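Local coordinates for beta-N-acetylglucosaminidase-like protein Glycoside hydrolase family 20 (Flavobacterium johnsoniae, PDB 6YHH) that probably cleaves terminal N-acetylglucosamine units from chitin-derived oligosaccharides, as a family 20 beta-N-acetylhexosaminidase of bacterial chitin metabolism, at residues K601-L606 with P611-I616; L454-T459 with S551-F556; L121-N126 with P134-S139; A421-N426 with W465-A470. One frame throughout, in Å; residues are numbered along the deposited sequence. Where two conformers were deposited one is given.

Overall arrangement
The four contacts spread over the chain from the N-terminal family 20 domain 2 (contact 3), through the TIM-barrel catalytic domain (contact 4), to its junction with the C-terminal helices (contact 2) and those helices themselves (contact 1). Contacts 1 and 2, with centres about 20 Å apart, touch directly: Ile-616 CG2 lies 3.4 Å from Phe-556 CD2. Contact 4 comes within about 7 Å, between nearest atoms, of both contact 2 and contact 3, whereas the centres of contacts 1 and 3 are about 46 Å apart. The segments of contacts 2 and 4 alternate along the chain. All four lie away from Glu-317, the predicted proton donor; contacts 1, 2 and 3 reach the second subunit, contact 4 does not.

Contact 1: residues K601-L606 with P611-I616; sequences KGLVEL and PLVQPI
Leu-603 packs against both Val-613 and Ile-616 in the tight part of this contact. Val-613 comes closest: its CG1, anti to the backbone N, rests 3.6 Å from Leu-603 O, a van der Waals contact of a methyl with a helix carbonyl. The side chains of Leu-603 and Ile-616 cross at about a right angle, and Ile-616 CD1 sits against both branches of the leucine, 4.0 Å from Leu-603 CD1 and equally near CD2. Ile-616 can reach this far because CG1 lies between its backbone N and carbonyl carbon (chi1 60°) and the chain is then extended to CD1. Packing is slacker one turn on, where Leu-606 CB and Val-613 CG2 are 4.4 Å apart. No hydrogen bond crosses between the segments, and the side-chain contacts are apolar. On the far flank of helix 583-607, Lys-601, Val-604 and Glu-605 are exposed, as is Pro-615 on the other segment. The 611-616 loop links helix 583-607 to helix 617-634, and Gln-614 NE2 bonds to Ser-128 O of the second subunit. Inside, Val-525 and Phe-528 of helix 523-529 and Leu-617 of helix 617-634 close round Leu-603, while Ile-516 of helix 507-517 backs Val-613.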
loop_
_atom_site.group_PDB
_atom_site.type_symbol
_atom_site.label_atom_id
_atom_site.label_comp_id
_atom_site.label_asym_id
_atom_site.label_seq_id
_atom_site.Cartn_x
_atom_site.Cartn_y
_atom_site.Cartn_z
ATOM N N LYS A 601 6.409 -0.949 -32.175
ATOM C CA LYS A 601 5.148 -0.461 -32.777
ATOM C C LYS A 601 4.142 -0.062 -31.730
ATOM O O LYS A 601 3.555 1.004 -31.821
ATOM C CB LYS A 601 4.458 -1.482 -33.710
ATOM C CG LYS A 601 5.315 -1.846 -34.940
ATOM C CD LYS A 601 4.845 -3.066 -35.695
ATOM C CE LYS A 601 3.580 -2.903 -36.480
ATOM N NZ LYS A 601 2.807 -4.174 -36.809
ATOM N N GLY A 602 4.002 -0.854 -30.685
ATOM C CA GLY A 602 3.063 -0.547 -29.646
ATOM C C GLY A 602 3.382 0.708 -28.889
ATOM O O GLY A 602 2.486 1.540 -28.609
ATOM N N LEU A 603 4.672 0.937 -28.648
ATOM C CA LEU A 603 5.088 2.150 -27.982
ATOM C C LEU A 603 4.828 3.396 -28.838
ATOM O O LEU A 603 4.353 4.461 -28.371
ATOM C CB LEU A 603 6.554 2.054 -27.626
ATOM C CG LEU A 603 6.932 1.017 -26.556
ATOM C CD1 LEU A 603 8.464 1.030 -26.387
ATOM C CD2 LEU A 603 6.200 1.350 -25.258
ATOM N N VAL A 604 5.127 3.276 -30.133
ATOM C CA VAL A 604 4.842 4.400 -31.061
ATOM C C VAL A 604 3.333 4.720 -31.088
ATOM O O VAL A 604 2.926 5.915 -30.985
ATOM C CB VAL A 604 5.434 4.117 -32.453
ATOM C CG1 VAL A 604 4.934 5.115 -33.476
ATOM C CG2 VAL A 604 6.976 4.157 -32.386
ATOM N N GLU A 605 2.513 3.708 -31.098
ATOM C CA GLU A 605 1.040 3.878 -31.062
ATOM C C GLU A 605 0.698 4.609 -29.759
ATOM O O GLU A 605 -0.065 5.611 -29.775
ATOM C CB GLU A 605 0.292 2.567 -31.057
ATOM C CG GLU A 605 0.361 1.737 -32.289
ATOM C CD GLU A 605 -0.710 0.639 -32.128
ATOM O OE1 GLU A 605 -1.891 0.909 -32.339
ATOM O OE2 GLU A 605 -0.396 -0.460 -31.703
ATOM N N LEU A 606 1.214 4.126 -28.617
ATOM C CA LEU A 606 0.898 4.793 -27.334
ATOM C C LEU A 606 1.279 6.212 -27.266
ATOM O O LEU A 606 0.578 7.070 -26.659
ATOM C CB LEU A 606 1.567 4.088 -26.144
ATOM C CG LEU A 606 1.114 2.677 -25.794
ATOM C CD1 LEU A 606 1.960 2.133 -24.677
ATOM C CD2 LEU A 606 -0.364 2.599 -25.517
ATOM N N PRO A 611 2.999 11.709 -23.524
ATOM C CA PRO A 611 4.280 12.308 -23.565
ATOM C C PRO A 611 5.363 11.536 -22.816
ATOM O O PRO A 611 6.554 11.690 -23.163
ATOM C CB PRO A 611 4.043 13.735 -22.971
ATOM C CG PRO A 611 2.595 14.012 -23.278
ATOM C CD PRO A 611 1.940 12.643 -23.093
ATOM N N LEU A 612 4.997 10.840 -21.711
ATOM C CA LEU A 612 6.022 10.157 -20.937
ATOM C C LEU A 612 6.576 8.905 -21.648
ATOM O O LEU A 612 7.498 8.278 -21.153
ATOM C CB LEU A 612 5.516 9.795 -19.545
ATOM C CG LEU A 612 5.062 10.983 -18.684
ATOM C CD1 LEU A 612 4.594 10.455 -17.365
ATOM C CD2 LEU A 612 6.098 11.992 -18.536
ATOM N N VAL A 613 6.020 8.531 -22.801
ATOM C CA VAL A 613 6.597 7.486 -23.636
ATOM C C VAL A 613 7.726 8.038 -24.541
ATOM O O VAL A 613 8.630 7.328 -24.945
ATOM C CB VAL A 613 5.465 6.778 -24.426
ATOM C CG1 VAL A 613 6.053 5.818 -25.458
ATOM C CG2 VAL A 613 4.526 5.994 -23.490
ATOM N N GLN A 614 7.723 9.345 -24.781
ATOM C CA GLN A 614 8.714 9.944 -25.664
ATOM C C GLN A 614 10.164 9.642 -25.275
ATOM O O GLN A 614 10.989 9.361 -26.121
ATOM C CB GLN A 614 8.500 11.464 -25.777
ATOM C CG GLN A 614 7.184 11.874 -26.458
ATOM C CD GLN A 614 7.084 11.496 -27.965
ATOM O OE1 GLN A 614 8.089 11.459 -28.669
ATOM N NE2 GLN A 614 5.886 11.311 -28.447
ATOM N N PRO A 615 10.476 9.678 -23.970
ATOM C CA PRO A 615 11.902 9.393 -23.644
ATOM C C PRO A 615 12.369 7.983 -23.959
ATOM O O PRO A 615 13.565 7.775 -24.078
ATOM C CB PRO A 615 11.994 9.673 -22.155
ATOM C CG PRO A 615 10.816 10.544 -21.837
ATOM C CD PRO A 615 9.715 10.195 -22.815
ATOM N N ILE A 616 11.452 7.032 -24.087
ATOM C CA ILE A 616 11.895 5.705 -24.356
ATOM C C ILE A 616 11.878 5.373 -25.826
ATOM O O ILE A 616 12.520 4.410 -26.230
ATOM C CB ILE A 616 11.186 4.592 -23.603
ATOM C CG1 ILE A 616 9.761 4.559 -23.885
ATOM C CG2 ILE A 616 11.464 4.782 -22.108
ATOM C CD1 ILE A 616 9.057 3.362 -23.223
#

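Contact 2: residues L454-T459 with S551-F556; sequences LATPET and SPFTLF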
loop_
_atom_site.group_PDB
_atom_site.type_symbol
_atom_site.label_atom_id
_atom_site.label_comp_id
_atom_site.label_asym_id
_atom_site.label_seq_id
_atom_site.Cartn_x
_atom_site.Cartn_y
_atom_site.Cartn_z
ATOM N N LEU A 454 17.084 7.484 -4.374
ATOM C CA LEU A 454 16.351 7.266 -5.560
ATOM C C LEU A 454 15.179 6.270 -5.408
ATOM O O LEU A 454 14.827 5.592 -6.372
ATOM C CB LEU A 454 17.275 6.791 -6.701
ATOM C CG LEU A 454 18.492 7.692 -6.986
ATOM C CD1 LEU A 454 19.472 7.092 -8.049
ATOM C CD2 LEU A 454 18.064 9.146 -7.358
ATOM N N ALA A 455 14.638 6.183 -4.211
ATOM C CA ALA A 455 13.482 5.311 -3.936
ATOM C C ALA A 455 12.497 6.026 -3.047
ATOM O O ALA A 455 12.787 6.333 -1.908
ATOM C CB ALA A 455 13.923 4.030 -3.332
ATOM N N THR A 456 11.291 6.151 -3.544
ATOM C CA THR A 456 10.167 6.716 -2.771
ATOM C C THR A 456 9.490 5.600 -2.041
ATOM O O THR A 456 9.775 4.436 -2.282
ATOM C CB THR A 456 9.160 7.329 -3.743
ATOM O OG1 THR A 456 8.755 6.292 -4.669
ATOM C CG2 THR A 456 9.796 8.506 -4.521
ATOM N N PRO A 457 8.537 5.932 -1.185
ATOM C CA PRO A 457 7.736 4.822 -0.596
ATOM C C PRO A 457 7.059 3.968 -1.624
ATOM O O PRO A 457 6.798 2.791 -1.355
ATOM C CB PRO A 457 6.673 5.566 0.220
ATOM C CG PRO A 457 7.403 6.807 0.587
ATOM C CD PRO A 457 8.236 7.234 -0.558
ATOM N N GLU A 458 6.774 4.544 -2.788
ATOM C CA GLU A 458 6.161 3.781 -3.898
ATOM C C GLU A 458 7.093 2.799 -4.540
ATOM O O GLU A 458 6.716 1.669 -4.928
ATOM C CB GLU A 458 5.510 4.721 -4.933
ATOM C CG GLU A 458 4.353 5.545 -4.308
ATOM C CD GLU A 458 4.726 6.715 -3.459
ATOM O OE1 GLU A 458 5.841 7.259 -3.561
ATOM O OE2 GLU A 458 3.889 6.927 -2.513
ATOM N N THR A 459 8.337 3.186 -4.744
ATOM C CA THR A 459 9.264 2.340 -5.461
ATOM C C THR A 459 10.236 1.518 -4.550
ATOM O O THR A 459 10.927 0.649 -5.064
ATOM C CB THR A 459 10.148 3.062 -6.510
ATOM O OG1 THR A 459 10.962 4.039 -5.863
ATOM C CG2 THR A 459 9.292 3.792 -7.484
ATOM N N SER A 551 11.931 14.990 -6.386
ATOM C CA SER A 551 11.710 14.759 -7.791
ATOM C C SER A 551 10.705 13.658 -8.035
ATOM O O SER A 551 10.411 12.838 -7.141
ATOM C CB SER A 551 13.041 14.358 -8.429
ATOM O OG SER A 551 13.904 15.486 -8.484
ATOM N N PRO A 552 10.136 13.588 -9.260
ATOM C CA PRO A 552 9.180 12.563 -9.559
ATOM C C PRO A 552 9.824 11.247 -9.916
ATOM O O PRO A 552 10.583 11.185 -10.857
ATOM C CB PRO A 552 8.388 13.136 -10.710
ATOM C CG PRO A 552 9.363 13.972 -11.423
ATOM C CD PRO A 552 10.246 14.549 -10.373
ATOM N N PHE A 553 9.481 10.205 -9.173
ATOM C CA PHE A 553 10.010 8.818 -9.405
ATOM C C PHE A 553 8.870 7.969 -9.903
ATOM O O PHE A 553 8.592 6.855 -9.428
ATOM C CB PHE A 553 10.671 8.255 -8.130
ATOM C CG PHE A 553 11.940 8.946 -7.767
ATOM C CD1 PHE A 553 13.124 8.529 -8.269
ATOM C CD2 PHE A 553 11.934 10.060 -6.961
ATOM C CE1 PHE A 553 14.305 9.228 -8.023
ATOM C CE2 PHE A 553 13.124 10.699 -6.617
ATOM C CZ PHE A 553 14.307 10.293 -7.148
ATOM N N THR A 554 8.211 8.498 -10.940
ATOM C CA THR A 554 7.036 7.884 -11.578
ATOM C C THR A 554 7.239 7.601 -13.069
ATOM O O THR A 554 6.265 7.527 -13.846
ATOM C CB THR A 554 5.860 8.856 -11.395
ATOM O OG1 THR A 554 6.260 10.098 -11.942
ATOM C CG2 THR A 554 5.454 9.030 -9.921
ATOM N N LEU A 555 8.491 7.428 -13.467
ATOM C CA LEU A 555 8.856 7.418 -14.872
ATOM C C LEU A 555 9.425 6.071 -15.227
ATOM O O LEU A 555 9.504 5.161 -14.397
ATOM C CB LEU A 555 9.818 8.554 -15.149
ATOM C CG LEU A 555 9.332 10.001 -14.873
ATOM C CD1 LEU A 555 10.372 11.027 -15.350
ATOM C CD2 LEU A 555 7.976 10.249 -15.516
ATOM N N PHE A 556 9.859 5.925 -16.500
ATOM C CA PHE A 556 10.225 4.575 -16.929
ATOM C C PHE A 556 11.307 3.895 -16.123
ATOM O O PHE A 556 11.201 2.696 -15.829
ATOM C CB PHE A 556 10.630 4.593 -18.382
ATOM C CG PHE A 556 10.728 3.214 -19.032
ATOM C CD1 PHE A 556 9.611 2.442 -19.251
ATOM C CD2 PHE A 556 11.962 2.739 -19.389
ATOM C CE1 PHE A 556 9.752 1.196 -19.851
ATOM C CE2 PHE A 556 12.125 1.496 -19.959
ATOM C CZ PHE A 556 11.007 0.738 -20.202
HETATM O O HOH W 1 7.315 6.784 -6.962
#
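Phe-553, Leu-454 and Thr-456 account for most of the 216 Å² buried here, the other two reaching the phenylalanine ring from the same side of its plane. Leu-454 meets the CE1 and CZ end: its CD2 is 3.8 Å from Phe-553 CE1, and its CA lies equally near that atom. Thr-456 comes in toward CB and CD2, its CG2 standing 3.6 Å from Phe-553 CD2; both approach the ring obliquely. The threonine methyl is directed there by a chi1 of 57°, which leaves OG1 turned back over its own loop. That oxygen accepts from Thr-459 N at 3.1 Å, while Thr-456 N donates to Thr-459 OG1, so each threonine side chain holds the other's backbone. Water 1 extends the grip across the contact, 2.8 Å from Thr-456 OG1 and donating to Phe-553 O over the same distance. With an alanine in place of Phe-553, Leu-454 CD2 and Thr-456 CG2 would probably lose their common partner and a gap would open between the loops. His-156 and Tyr-547 also meet the ring. The hydroxyl-to-amide bond three residues on is an ST motif, here in the loop between barrel strand 443-450 and helix 460-464.

Contact 3: residues L121-N126 with P134-S139; sequences LQLLQN and PVSQIS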
loop_
_atom_site.group_PDB
_atom_site.type_symbol
_atom_site.label_atom_id
_atom_site.label_comp_id
_atom_site.label_asym_id
_atom_site.label_seq_id
_atom_site.Cartn_x
_atom_site.Cartn_y
_atom_site.Cartn_z
ATOM N N LEU A 121 5.280 -22.811 4.801
ATOM C CA LEU A 121 4.574 -22.135 3.695
ATOM C C LEU A 121 5.231 -22.378 2.371
ATOM O O LEU A 121 4.546 -22.554 1.350
ATOM C CB LEU A 121 4.496 -20.650 4.000
ATOM C CG LEU A 121 3.516 -20.285 5.108
ATOM C CD1 LEU A 121 3.695 -18.833 5.521
ATOM C CD2 LEU A 121 2.071 -20.589 4.678
ATOM N N GLN A 122 6.578 -22.390 2.369
ATOM C CA GLN A 122 7.287 -22.621 1.100
ATOM C C GLN A 122 7.206 -24.010 0.618
ATOM O O GLN A 122 7.332 -24.234 -0.608
ATOM C CB GLN A 122 8.735 -22.200 1.248
ATOM C CG GLN A 122 8.929 -20.690 1.431
ATOM C CD GLN A 122 10.408 -20.309 1.543
ATOM O OE1 GLN A 122 11.262 -21.150 1.843
ATOM N NE2 GLN A 122 10.708 -19.010 1.352
ATOM N N LEU A 123 6.877 -24.936 1.521
ATOM C CA LEU A 123 6.732 -26.319 1.109
ATOM C C LEU A 123 5.413 -26.650 0.467
ATOM O O LEU A 123 5.242 -27.724 -0.151
ATOM C CB LEU A 123 6.889 -27.264 2.321
ATOM C CG LEU A 123 8.177 -27.873 2.782
ATOM C CD1 LEU A 123 7.801 -28.896 3.900
ATOM C CD2 LEU A 123 8.965 -28.571 1.640
ATOM N N LEU A 124 4.446 -25.745 0.594
ATOM C CA LEU A 124 3.086 -25.930 -0.024
ATOM C C LEU A 124 3.135 -26.216 -1.456
ATOM O O LEU A 124 3.818 -25.485 -2.238
ATOM C CB LEU A 124 2.223 -24.701 0.242
ATOM C CG LEU A 124 0.727 -24.862 -0.166
ATOM C CD1 LEU A 124 0.025 -25.885 0.673
ATOM C CD2 LEU A 124 0.140 -23.444 -0.137
ATOM N N GLN A 125 2.464 -27.287 -1.861
ATOM C CA GLN A 125 2.337 -27.708 -3.236
ATOM C C GLN A 125 0.850 -27.799 -3.579
ATOM O O GLN A 125 -0.018 -27.758 -2.706
ATOM C CB GLN A 125 3.001 -29.080 -3.487
ATOM C CG GLN A 125 4.451 -29.162 -3.029
ATOM C CD GLN A 125 5.393 -28.195 -3.659
ATOM O OE1 GLN A 125 6.285 -27.595 -2.958
ATOM N NE2 GLN A 125 5.367 -28.135 -4.952
ATOM N N ASN A 126 0.584 -27.961 -4.868
ATOM C CA ASN A 126 -0.779 -28.270 -5.320
ATOM C C ASN A 126 -0.721 -29.049 -6.614
ATOM O O ASN A 126 0.316 -29.015 -7.304
ATOM C CB ASN A 126 -1.631 -26.990 -5.501
ATOM C CG ASN A 126 -1.029 -25.987 -6.457
ATOM O OD1 ASN A 126 -1.136 -26.167 -7.733
ATOM N ND2 ASN A 126 -0.558 -24.798 -5.874
ATOM N N PRO A 134 4.714 -32.149 0.900
ATOM C CA PRO A 134 5.406 -33.427 0.720
ATOM C C PRO A 134 5.950 -33.956 2.045
ATOM O O PRO A 134 6.437 -33.232 2.902
ATOM C CB PRO A 134 6.493 -33.089 -0.284
ATOM C CG PRO A 134 6.777 -31.667 -0.009
ATOM C CD PRO A 134 5.455 -31.044 0.267
ATOM N N VAL A 135 5.799 -35.262 2.241
ATOM C CA VAL A 135 6.376 -35.968 3.372
ATOM C C VAL A 135 7.898 -35.750 3.254
ATOM O O VAL A 135 8.467 -35.999 2.181
ATOM C CB VAL A 135 5.988 -37.487 3.305
ATOM C CG1 VAL A 135 6.834 -38.332 4.269
ATOM C CG2 VAL A 135 4.557 -37.626 3.725
ATOM N N SER A 136 8.485 -35.268 4.350
ATOM C CA SER A 136 9.861 -34.756 4.316
ATOM C C SER A 136 10.343 -34.456 5.728
ATOM O O SER A 136 9.527 -34.266 6.669
ATOM C CB SER A 136 9.877 -33.472 3.448
ATOM O OG SER A 136 8.942 -32.529 3.974
ATOM N N GLN A 137 11.667 -34.271 5.867
ATOM C CA GLN A 137 12.262 -33.904 7.117
ATOM C C GLN A 137 13.313 -32.856 6.856
ATOM O O GLN A 137 14.155 -33.041 5.976
ATOM C CB GLN A 137 12.961 -35.100 7.841
ATOM C CG GLN A 137 12.020 -36.266 8.088
ATOM C CD GLN A 137 12.056 -37.233 6.895
ATOM O OE1 GLN A 137 13.138 -37.561 6.423
ATOM N NE2 GLN A 137 10.886 -37.632 6.364
ATOM N N ILE A 138 13.209 -31.779 7.633
ATOM C CA ILE A 138 14.094 -30.650 7.488
ATOM C C ILE A 138 14.632 -30.326 8.823
ATOM O O ILE A 138 13.855 -30.262 9.800
ATOM C CB ILE A 138 13.320 -29.431 6.868
ATOM C CG1 ILE A 138 13.033 -29.655 5.418
ATOM C CG2 ILE A 138 14.058 -28.108 7.100
ATOM C CD1 ILE A 138 12.072 -28.653 4.761
ATOM N N SER A 139 15.934 -30.052 8.943
ATOM C CA SER A 139 16.482 -29.526 10.139
ATOM C C SER A 139 17.398 -28.391 9.725
ATOM O O SER A 139 18.145 -28.503 8.731
ATOM C CB SER A 139 17.192 -30.577 11.069
ATOM O OG SER A 139 18.278 -31.057 10.455
#
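Leu-123, from the 110-123 helix region, meets Pro-134, Ser-136 and Ile-138; the packing across the contact is apolar or methylene-to-carbonyl, and a hydrogen bond within 134-139 shapes the partner segment. The apolar share is forked. Leu-123 CD2 crosses the proline ring obliquely, 4.1 Å from Pro-134 CG, while CD1 reaches further along the strand and lies 4.4 Å from Ile-138 CD1. The fork is held at a chi1 of -91°, some 30° beyond the staggered position. Gln-125 adds its aliphatic part, CG lying 3.9 Å from Pro-134 CD and the two side chains crossing at about a right angle. The closest approach is of the second kind: Pro-134 CD stands 3.4 Å from Leu-123 O. The hydrogen bond stays within the second segment, where Ser-136 OG donates to Pro-134 O at 2.8 Å, from above the carbonyl plane by 38°. It spans the corner at Val-135, and Ser-136 OG also lies 3.8 Å from Leu-123 CD1. Replacing Ser-136 by an alanine would probably leave Pro-134 O without this donor and the corner less firmly tied. Strand 125-126 pairs antiparallel with strand 131-140 as a beta hairpin, and helix 110-123 leads directly into it. Leu-96 and Val-98 of strand 94-99 also cover Leu-123, extending the packing between helix and sheet.

Contact 4: residues A421-N426 with W465-A470; sequences ASHYLN and WPRTAA
His-423 and Arg-467, with Tyr-424 and Ala-470 beside them, join two helices of the TIM-barrel catalytic domain, 420-424 and 467-476. The first shell has a polar and an apolar half. In the polar half, Arg-467 NH1 lies at the edge of the imidazole, 3.7 Å from His-423 NE2, with the ring and guanidinium planes 60° apart. No direct bond joins them; water 2 does the bridging, sitting in the imidazole plane 2.8 Å from His-423 NE2 and accepting from Arg-467 NH1 at 2.9 Å. In the apolar half, Tyr-424 CD1 packs 3.9 Å from Ala-470 CB. The tyrosine ring turns this edge to the partner helix with CG anti to the backbone N (chi1 -173°), and the backbones are close here, the two alpha carbons 5.6 Å apart.

The next shell fixes both halves. Gly-411 O bonds to His-423 ND1, Tyr-418 O to Arg-467 NH1, and Arg-463 O and Ile-414 O to NH2, so backbone carbonyls hold both the imidazole and the guanidinium. With that cation so near, a second positive charge on the imidazole would probably be disfavoured. Tyr-424 OH is bonded to Glu-473, while Arg-474 makes a cation-pi contact with its ring and bonds to its backbone O. Between these anchors, the tyrosine presents its ring edge to the other helix, and Ala-470 O lies in the ring plane, 3.4 Å from Tyr-424 CD1.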
loop_
_atom_site.group_PDB
_atom_site.type_symbol
_atom_site.label_atom_id
_atom_site.label_comp_id
_atom_site.label_asym_id
_atom_site.label_seq_id
_atom_site.Cartn_x
_atom_site.Cartn_y
_atom_site.Cartn_z
ATOM N N ALA A 421 23.092 -11.625 -8.966
ATOM C CA ALA A 421 24.227 -12.515 -8.700
ATOM C C ALA A 421 25.390 -11.843 -8.022
ATOM O O ALA A 421 26.060 -12.491 -7.255
ATOM C CB ALA A 421 24.692 -13.134 -10.008
ATOM N N SER A 422 25.603 -10.532 -8.240
ATOM C CA SER A 422 26.677 -9.845 -7.525
ATOM C C SER A 422 26.412 -9.845 -6.007
ATOM O O SER A 422 27.355 -9.991 -5.234
ATOM C CB SER A 422 26.864 -8.404 -7.994
ATOM O OG SER A 422 25.755 -7.650 -7.582
ATOM N N HIS A 423 25.161 -9.729 -5.587
ATOM C CA HIS A 423 24.828 -9.809 -4.189
ATOM C C HIS A 423 24.807 -11.253 -3.618
ATOM O O HIS A 423 25.268 -11.486 -2.510
ATOM C CB HIS A 423 23.465 -9.087 -3.948
ATOM C CG HIS A 423 23.474 -7.698 -4.411
ATOM N ND1 HIS A 423 24.389 -6.776 -3.965
ATOM C CD2 HIS A 423 22.612 -7.023 -5.209
ATOM C CE1 HIS A 423 24.138 -5.611 -4.538
ATOM N NE2 HIS A 423 23.076 -5.741 -5.297
ATOM N N TYR A 424 24.300 -12.205 -4.433
ATOM C CA TYR A 424 24.158 -13.585 -3.979
ATOM C C TYR A 424 25.472 -14.225 -3.720
ATOM O O TYR A 424 25.581 -15.014 -2.785
ATOM C CB TYR A 424 23.409 -14.371 -5.046
ATOM C CG TYR A 424 23.038 -15.787 -4.658
ATOM C CD1 TYR A 424 22.333 -16.028 -3.514
ATOM C CD2 TYR A 424 23.490 -16.852 -5.421
ATOM C CE1 TYR A 424 21.963 -17.317 -3.182
ATOM C CE2 TYR A 424 23.170 -18.152 -5.121
ATOM C CZ TYR A 424 22.423 -18.397 -4.003
ATOM O OH TYR A 424 22.088 -19.660 -3.675
ATOM N N LEU A 425 26.485 -13.844 -4.487
ATOM C CA LEU A 425 27.831 -14.500 -4.363
ATOM C C LEU A 425 28.730 -13.727 -3.460
ATOM O O LEU A 425 29.815 -14.177 -3.119
ATOM C CB LEU A 425 28.419 -14.654 -5.720
ATOM C CG LEU A 425 27.548 -15.600 -6.591
ATOM C CD1 LEU A 425 28.148 -15.684 -7.987
ATOM C CD2 LEU A 425 27.252 -16.982 -5.958
ATOM N N ASN A 426 28.253 -12.604 -2.905
ATOM C CA ASN A 426 29.055 -11.857 -1.983
ATOM C C ASN A 426 29.036 -12.517 -0.598
ATOM O O ASN A 426 28.010 -12.651 0.007
ATOM C CB ASN A 426 28.417 -10.464 -1.835
ATOM C CG ASN A 426 29.236 -9.483 -1.013
ATOM O OD1 ASN A 426 30.370 -9.167 -1.375
ATOM N ND2 ASN A 426 28.612 -8.883 0.041
ATOM N N TRP A 465 13.242 -5.883 -3.087
ATOM C CA TRP A 465 12.744 -7.261 -3.380
ATOM C C TRP A 465 12.611 -7.441 -4.856
ATOM O O TRP A 465 12.112 -6.531 -5.560
ATOM C CB TRP A 465 11.388 -7.475 -2.691
ATOM C CG TRP A 465 11.457 -7.154 -1.194
ATOM C CD1 TRP A 465 10.967 -6.022 -0.535
ATOM C CD2 TRP A 465 12.111 -7.942 -0.178
ATOM N NE1 TRP A 465 11.315 -6.085 0.804
ATOM C CE2 TRP A 465 12.005 -7.254 1.038
ATOM C CE3 TRP A 465 12.852 -9.170 -0.209
ATOM C CZ2 TRP A 465 12.584 -7.717 2.200
ATOM C CZ3 TRP A 465 13.390 -9.650 0.966
ATOM C CH2 TRP A 465 13.272 -8.893 2.177
ATOM N N PRO A 466 12.995 -8.627 -5.400
ATOM C CA PRO A 466 13.356 -9.797 -4.637
ATOM C C PRO A 466 14.842 -9.980 -4.377
ATOM O O PRO A 466 15.243 -11.018 -3.799
ATOM C CB PRO A 466 12.863 -10.940 -5.517
ATOM C CG PRO A 466 13.151 -10.402 -6.903
ATOM C CD PRO A 466 12.822 -8.921 -6.814
ATOM N N ARG A 467 15.700 -9.049 -4.717
ATOM C CA ARG A 467 17.117 -9.249 -4.511
ATOM C C ARG A 467 17.524 -9.502 -3.072
ATOM O O ARG A 467 18.475 -10.293 -2.825
ATOM C CB ARG A 467 18.003 -8.163 -5.146
ATOM C CG ARG A 467 17.939 -8.110 -6.684
ATOM C CD ARG A 467 18.728 -7.011 -7.398
ATOM N NE ARG A 467 18.115 -5.729 -6.993
ATOM C CZ ARG A 467 18.761 -4.630 -6.717
ATOM N NH1 ARG A 467 20.042 -4.508 -6.962
ATOM N NH2 ARG A 467 18.086 -3.621 -6.174
ATOM N N THR A 468 16.885 -8.856 -2.104
ATOM C CA THR A 468 17.221 -9.077 -0.722
ATOM C C THR A 468 16.895 -10.517 -0.250
ATOM O O THR A 468 17.466 -10.990 0.709
ATOM C CB THR A 468 16.598 -7.989 0.142
ATOM O OG1 THR A 468 17.136 -6.743 -0.373
ATOM C CG2 THR A 468 16.931 -8.171 1.604
ATOM N N ALA A 469 16.001 -11.184 -0.980
ATOM C CA ALA A 469 15.684 -12.609 -0.680
ATOM C C ALA A 469 16.852 -13.504 -0.999
ATOM O O ALA A 469 17.144 -14.426 -0.237
ATOM C CB ALA A 469 14.383 -13.046 -1.304
ATOM N N ALA A 470 17.593 -13.197 -2.081
ATOM C CA ALA A 470 18.834 -13.902 -2.388
ATOM C C ALA A 470 19.926 -13.613 -1.346
ATOM O O ALA A 470 20.649 -14.490 -0.940
ATOM C CB ALA A 470 19.280 -13.591 -3.803
HETATM O O HOH W 2 22.561 -3.201 -6.229
#